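Local coordinates for probable benzoylformate decarboxylase (Rhodococcus jostii, PDB 7ORX), which belongs to the thiamine diphosphate-dependent enzyme family and binds thiamine diphosphate and a sodium ion in a four-chain assembly, at residues T199-A213 with L267-F281. Residues are numbered along the deposited sequence; the frame is centred on the assembly and turned at random.
Sequences TLESATNPVLVLGPA and LEGHDLILVVGAPVF
Leu272, Val209 and Val207 bury the most surface where parallel strands 206-210 and 272-276 pair. Leu272 reaches across to helix 190-202: with CG anti to the backbone N (chi1 -171°), its CD2 meets Leu200 CD2 at 3.7 Å and its CD1 reaches the Thr199 methyl, while its CB packs on Ala203, just past the helix. Leu274 adds a second methyl against Leu200 on the same face. On the face of Val207, Val209 and Ile273, the Ile273 side chain runs alongside both valines; its CG2 touches Val209 CG2 and its CD1 touches Val207 CG1, each at 3.6 Å. Val207 CB also sits squarely over the His270 ring, 3.7 Å from its centroid, in a CH-pi contact.

Backbone hydrogen bonds join the strands, from Val207 N to Leu272 O (2.9 Å) through to Gly211 N to Val276 O. Before the strands, the Asp271 carboxylate holds the loop after helix 190-202, OD2 accepting from Thr204 N (3.0 Å) and OD1 from Asn205 N (3.1 Å).

Strands 206-210 and 272-276 are the two middle strands of the six-stranded parallel, Rossmann-like sheet of the central domain: strand 234-236 flanks 206-210, strand 297-302 flanks 272-276, and helix 321-331 packs on Leu200 and Val276.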
loop_
_atom_site.group_PDB
_atom_site.type_symbol
_atom_site.label_atom_id
_atom_site.label_comp_id
_atom_site.label_asym_id
_atom_site.label_seq_id
_atom_site.Cartn_x
_atom_site.Cartn_y
_atom_site.Cartn_z
ATOM N N THR C 199 -32.801 -19.142 -22.296
ATOM C CA THR C 199 -32.056 -20.135 -21.480
ATOM C C THR C 199 -32.931 -20.664 -20.334
ATOM O O THR C 199 -32.795 -21.867 -19.992
ATOM C CB THR C 199 -30.794 -19.557 -20.833
ATOM O OG1 THR C 199 -30.147 -18.712 -21.777
ATOM C CG2 THR C 199 -29.811 -20.617 -20.393
ATOM N N LEU C 200 -33.774 -19.802 -19.749
ATOM C CA LEU C 200 -34.631 -20.151 -18.590
ATOM C C LEU C 200 -35.794 -21.024 -19.056
ATOM O O LEU C 200 -35.970 -22.102 -18.448
ATOM C CB LEU C 200 -35.115 -18.875 -17.892
ATOM C CG LEU C 200 -34.111 -18.246 -16.925
ATOM C CD1 LEU C 200 -34.636 -16.942 -16.367
ATOM C CD2 LEU C 200 -33.801 -19.187 -15.779
ATOM N N GLU C 201 -36.539 -20.612 -20.087
ATOM C CA GLU C 201 -37.681 -21.390 -20.629
ATOM C C GLU C 201 -37.180 -22.685 -21.292
ATOM O O GLU C 201 -37.981 -23.641 -21.376
ATOM C CB GLU C 201 -38.484 -20.522 -21.586
ATOM C CG GLU C 201 -39.118 -19.320 -20.914
ATOM C CD GLU C 201 -39.747 -18.322 -21.884
ATOM O OE1 GLU C 201 -39.560 -18.473 -23.143
ATOM O OE2 GLU C 201 -40.389 -17.350 -21.384
ATOM N N SER C 202 -35.918 -22.698 -21.761
ATOM C CA SER C 202 -35.178 -23.879 -22.302
ATOM C C SER C 202 -35.107 -25.001 -21.264
ATOM O O SER C 202 -35.324 -26.164 -21.618
ATOM C CB SER C 202 -33.766 -23.533 -22.685
ATOM O OG SER C 202 -33.657 -23.413 -24.070
ATOM N N ALA C 203 -34.672 -24.664 -20.056
ATOM C CA ALA C 203 -34.139 -25.632 -19.082
ATOM C C ALA C 203 -35.249 -26.624 -18.723
ATOM O O ALA C 203 -36.397 -26.186 -18.540
ATOM C CB ALA C 203 -33.596 -24.894 -17.896
ATOM N N THR C 204 -34.922 -27.915 -18.722
ATOM C CA THR C 204 -35.866 -29.015 -18.429
ATOM C C THR C 204 -36.085 -29.083 -16.901
ATOM O O THR C 204 -37.220 -29.462 -16.489
ATOM C CB THR C 204 -35.345 -30.348 -18.987
ATOM O OG1 THR C 204 -34.167 -30.660 -18.228
ATOM C CG2 THR C 204 -35.076 -30.333 -20.479
ATOM N N ASN C 205 -35.069 -28.701 -16.102
ATOM C CA ASN C 205 -35.100 -28.785 -14.622
ATOM C C ASN C 205 -34.167 -27.744 -13.992
ATOM O O ASN C 205 -33.126 -28.108 -13.440
ATOM C CB ASN C 205 -34.796 -30.224 -14.198
ATOM C CG ASN C 205 -34.621 -30.382 -12.701
ATOM O OD1 ASN C 205 -35.260 -29.677 -11.923
ATOM N ND2 ASN C 205 -33.715 -31.263 -12.287
ATOM N N PRO C 206 -34.529 -26.431 -13.991
ATOM C CA PRO C 206 -33.661 -25.366 -13.494
ATOM C C PRO C 206 -33.778 -25.161 -11.986
ATOM O O PRO C 206 -34.770 -25.575 -11.427
ATOM C CB PRO C 206 -34.249 -24.128 -14.170
ATOM C CG PRO C 206 -35.714 -24.395 -14.174
ATOM C CD PRO C 206 -35.810 -25.880 -14.434
ATOM N N VAL C 207 -32.793 -24.517 -11.370
ATOM C CA VAL C 207 -32.778 -24.203 -9.912
ATOM C C VAL C 207 -32.291 -22.761 -9.747
ATOM O O VAL C 207 -31.378 -22.359 -10.508
ATOM C CB VAL C 207 -31.893 -25.191 -9.133
ATOM C CG1 VAL C 207 -30.438 -25.211 -9.583
ATOM C CG2 VAL C 207 -31.974 -24.937 -7.644
ATOM N N LEU C 208 -32.935 -22.000 -8.855
ATOM C CA LEU C 208 -32.516 -20.642 -8.472
ATOM C C LEU C 208 -31.662 -20.753 -7.224
ATOM O O LEU C 208 -32.121 -21.366 -6.257
ATOM C CB LEU C 208 -33.744 -19.797 -8.141
ATOM C CG LEU C 208 -34.753 -19.581 -9.259
ATOM C CD1 LEU C 208 -35.395 -18.211 -9.075
ATOM C CD2 LEU C 208 -34.114 -19.682 -10.638
ATOM N N VAL C 209 -30.492 -20.134 -7.223
ATOM C CA VAL C 209 -29.665 -19.998 -6.001
ATOM C C VAL C 209 -29.593 -18.511 -5.721
ATOM O O VAL C 209 -29.314 -17.822 -6.664
ATOM C CB VAL C 209 -28.292 -20.614 -6.231
ATOM C CG1 VAL C 209 -27.387 -20.443 -5.024
ATOM C CG2 VAL C 209 -28.429 -22.070 -6.620
ATOM N N LEU C 210 -29.982 -18.053 -4.537
ATOM C CA LEU C 210 -30.222 -16.620 -4.269
ATOM C C LEU C 210 -29.270 -16.139 -3.188
ATOM O O LEU C 210 -29.039 -16.853 -2.207
ATOM C CB LEU C 210 -31.679 -16.389 -3.868
ATOM C CG LEU C 210 -32.689 -16.703 -4.973
ATOM C CD1 LEU C 210 -34.129 -16.403 -4.571
ATOM C CD2 LEU C 210 -32.382 -15.964 -6.231
ATOM N N GLY C 211 -28.757 -14.925 -3.368
ATOM C CA GLY C 211 -27.781 -14.325 -2.448
ATOM C C GLY C 211 -28.304 -13.043 -1.838
ATOM O O GLY C 211 -29.402 -12.575 -2.160
ATOM N N PRO C 212 -27.466 -12.413 -0.996
ATOM C CA PRO C 212 -27.894 -11.326 -0.131
ATOM C C PRO C 212 -28.408 -10.186 -0.985
ATOM O O PRO C 212 -29.322 -9.509 -0.527
ATOM C CB PRO C 212 -26.680 -10.950 0.741
ATOM C CG PRO C 212 -25.521 -11.696 0.184
ATOM C CD PRO C 212 -26.059 -12.746 -0.782
ATOM N N ALA C 213 -27.813 -9.968 -2.159
ATOM C CA ALA C 213 -28.149 -8.767 -2.967
ATOM C C ALA C 213 -29.616 -8.809 -3.406
ATOM O O ALA C 213 -30.154 -7.790 -3.647
ATOM C CB ALA C 213 -27.225 -8.647 -4.142
ATOM N N LEU C 267 -27.047 -30.143 -5.819
ATOM C CA LEU C 267 -27.702 -29.663 -7.067
ATOM C C LEU C 267 -27.639 -30.715 -8.180
ATOM O O LEU C 267 -28.003 -30.381 -9.336
ATOM C CB LEU C 267 -27.003 -28.387 -7.542
ATOM C CG LEU C 267 -27.024 -27.198 -6.597
ATOM C CD1 LEU C 267 -26.298 -26.026 -7.205
ATOM C CD2 LEU C 267 -28.447 -26.818 -6.226
ATOM N N GLU C 268 -27.155 -31.919 -7.879
ATOM C CA GLU C 268 -27.137 -33.054 -8.839
ATOM C C GLU C 268 -28.545 -33.164 -9.451
ATOM O O GLU C 268 -29.548 -33.062 -8.692
ATOM C CB GLU C 268 -26.666 -34.310 -8.089
ATOM C CG GLU C 268 -26.364 -35.551 -8.939
ATOM C CD GLU C 268 -26.694 -36.916 -8.286
ATOM O OE1 GLU C 268 -26.847 -36.982 -7.028
ATOM O OE2 GLU C 268 -26.850 -37.925 -9.029
ATOM N N GLY C 269 -28.620 -33.289 -10.776
ATOM C CA GLY C 269 -29.894 -33.445 -11.497
ATOM C C GLY C 269 -30.359 -32.154 -12.165
ATOM O O GLY C 269 -31.264 -32.213 -12.988
ATOM N N HIS C 270 -29.799 -31.005 -11.823
ATOM C CA HIS C 270 -30.244 -29.725 -12.427
ATOM C C HIS C 270 -29.364 -29.368 -13.626
ATOM O O HIS C 270 -28.160 -29.464 -13.478
ATOM C CB HIS C 270 -30.245 -28.644 -11.350
ATOM C CG HIS C 270 -31.341 -28.786 -10.363
ATOM N ND1 HIS C 270 -31.100 -29.117 -9.057
ATOM C CD2 HIS C 270 -32.669 -28.610 -10.478
ATOM C CE1 HIS C 270 -32.238 -29.148 -8.394
ATOM N NE2 HIS C 270 -33.211 -28.833 -9.250
ATOM N N ASP C 271 -29.960 -28.944 -14.741
ATOM C CA ASP C 271 -29.257 -28.615 -16.026
ATOM C C ASP C 271 -28.897 -27.124 -16.083
ATOM O O ASP C 271 -27.956 -26.757 -16.854
ATOM C CB ASP C 271 -30.087 -28.987 -17.263
ATOM C CG ASP C 271 -31.478 -28.384 -17.324
ATOM O OD1 ASP C 271 -32.070 -28.146 -16.283
ATOM O OD2 ASP C 271 -31.965 -28.171 -18.433
ATOM N N LEU C 272 -29.619 -26.293 -15.317
ATOM C CA LEU C 272 -29.347 -24.838 -15.192
ATOM C C LEU C 272 -29.387 -24.418 -13.718
ATOM O O LEU C 272 -30.463 -24.513 -13.142
ATOM C CB LEU C 272 -30.384 -24.076 -16.022
ATOM C CG LEU C 272 -30.072 -22.595 -16.148
ATOM C CD1 LEU C 272 -28.954 -22.363 -17.159
ATOM C CD2 LEU C 272 -31.328 -21.836 -16.499
ATOM N N ILE C 273 -28.241 -23.990 -13.185
ATOM C CA ILE C 273 -28.105 -23.245 -11.905
ATOM C C ILE C 273 -28.117 -21.762 -12.286
ATOM O O ILE C 273 -27.104 -21.296 -12.807
ATOM C CB ILE C 273 -26.778 -23.557 -11.150
ATOM C CG1 ILE C 273 -26.255 -24.999 -11.239
ATOM C CG2 ILE C 273 -26.854 -23.087 -9.718
ATOM C CD1 ILE C 273 -27.254 -26.025 -11.016
ATOM N N LEU C 274 -29.190 -21.020 -11.999
ATOM C CA LEU C 274 -29.173 -19.544 -12.080
ATOM C C LEU C 274 -28.878 -18.995 -10.688
ATOM O O LEU C 274 -29.723 -19.120 -9.793
ATOM C CB LEU C 274 -30.513 -19.040 -12.601
ATOM C CG LEU C 274 -30.685 -17.530 -12.537
ATOM C CD1 LEU C 274 -29.676 -16.838 -13.459
ATOM C CD2 LEU C 274 -32.116 -17.174 -12.889
ATOM N N VAL C 275 -27.696 -18.422 -10.501
ATOM C CA VAL C 275 -27.259 -17.782 -9.225
ATOM C C VAL C 275 -27.515 -16.290 -9.373
ATOM O O VAL C 275 -26.880 -15.725 -10.202
ATOM C CB VAL C 275 -25.768 -18.045 -8.925
ATOM C CG1 VAL C 275 -25.306 -17.321 -7.664
ATOM C CG2 VAL C 275 -25.480 -19.549 -8.857
ATOM N N VAL C 276 -28.327 -15.696 -8.507
ATOM C CA VAL C 276 -28.645 -14.242 -8.509
ATOM C C VAL C 276 -28.152 -13.627 -7.185
ATOM O O VAL C 276 -28.507 -14.107 -6.108
ATOM C CB VAL C 276 -30.149 -14.022 -8.740
ATOM C CG1 VAL C 276 -30.443 -12.547 -8.883
ATOM C CG2 VAL C 276 -30.645 -14.800 -9.950
ATOM N N GLY C 277 -27.309 -12.630 -7.280
ATOM C CA GLY C 277 -26.973 -11.752 -6.167
ATOM C C GLY C 277 -26.084 -12.426 -5.165
ATOM O O GLY C 277 -26.192 -12.055 -3.938
ATOM N N ALA C 278 -25.201 -13.314 -5.615
ATOM C CA ALA C 278 -24.219 -13.969 -4.714
ATOM C C ALA C 278 -22.924 -14.165 -5.460
ATOM O O ALA C 278 -22.932 -14.287 -6.675
ATOM C CB ALA C 278 -24.717 -15.320 -4.192
ATOM N N PRO C 279 -21.796 -14.301 -4.740
ATOM C CA PRO C 279 -20.567 -14.790 -5.350
ATOM C C PRO C 279 -20.847 -16.229 -5.772
ATOM O O PRO C 279 -21.860 -16.777 -5.351
ATOM C CB PRO C 279 -19.491 -14.733 -4.263
ATOM C CG PRO C 279 -20.135 -13.883 -3.161
ATOM C CD PRO C 279 -21.639 -14.053 -3.299
ATOM N N VAL C 280 -19.958 -16.773 -6.590
ATOM C CA VAL C 280 -19.890 -18.203 -7.011
ATOM C C VAL C 280 -18.502 -18.710 -6.617
ATOM O O VAL C 280 -17.524 -18.386 -7.269
ATOM C CB VAL C 280 -20.152 -18.336 -8.525
ATOM C CG1 VAL C 280 -20.032 -19.740 -9.015
ATOM C CG2 VAL C 280 -21.515 -17.808 -8.888
ATOM N N PHE C 281 -18.375 -19.392 -5.482
ATOM C CA PHE C 281 -19.315 -19.359 -4.368
ATOM C C PHE C 281 -18.523 -19.002 -3.092
ATOM O O PHE C 281 -17.267 -19.104 -3.039
ATOM C CB PHE C 281 -20.053 -20.702 -4.199
ATOM C CG PHE C 281 -21.135 -21.078 -5.192
ATOM C CD1 PHE C 281 -22.388 -20.495 -5.145
ATOM C CD2 PHE C 281 -20.939 -22.092 -6.116
ATOM C CE1 PHE C 281 -23.379 -20.840 -6.049
ATOM C CE2 PHE C 281 -21.959 -22.496 -6.969
ATOM C CZ PHE C 281 -23.179 -21.870 -6.933
#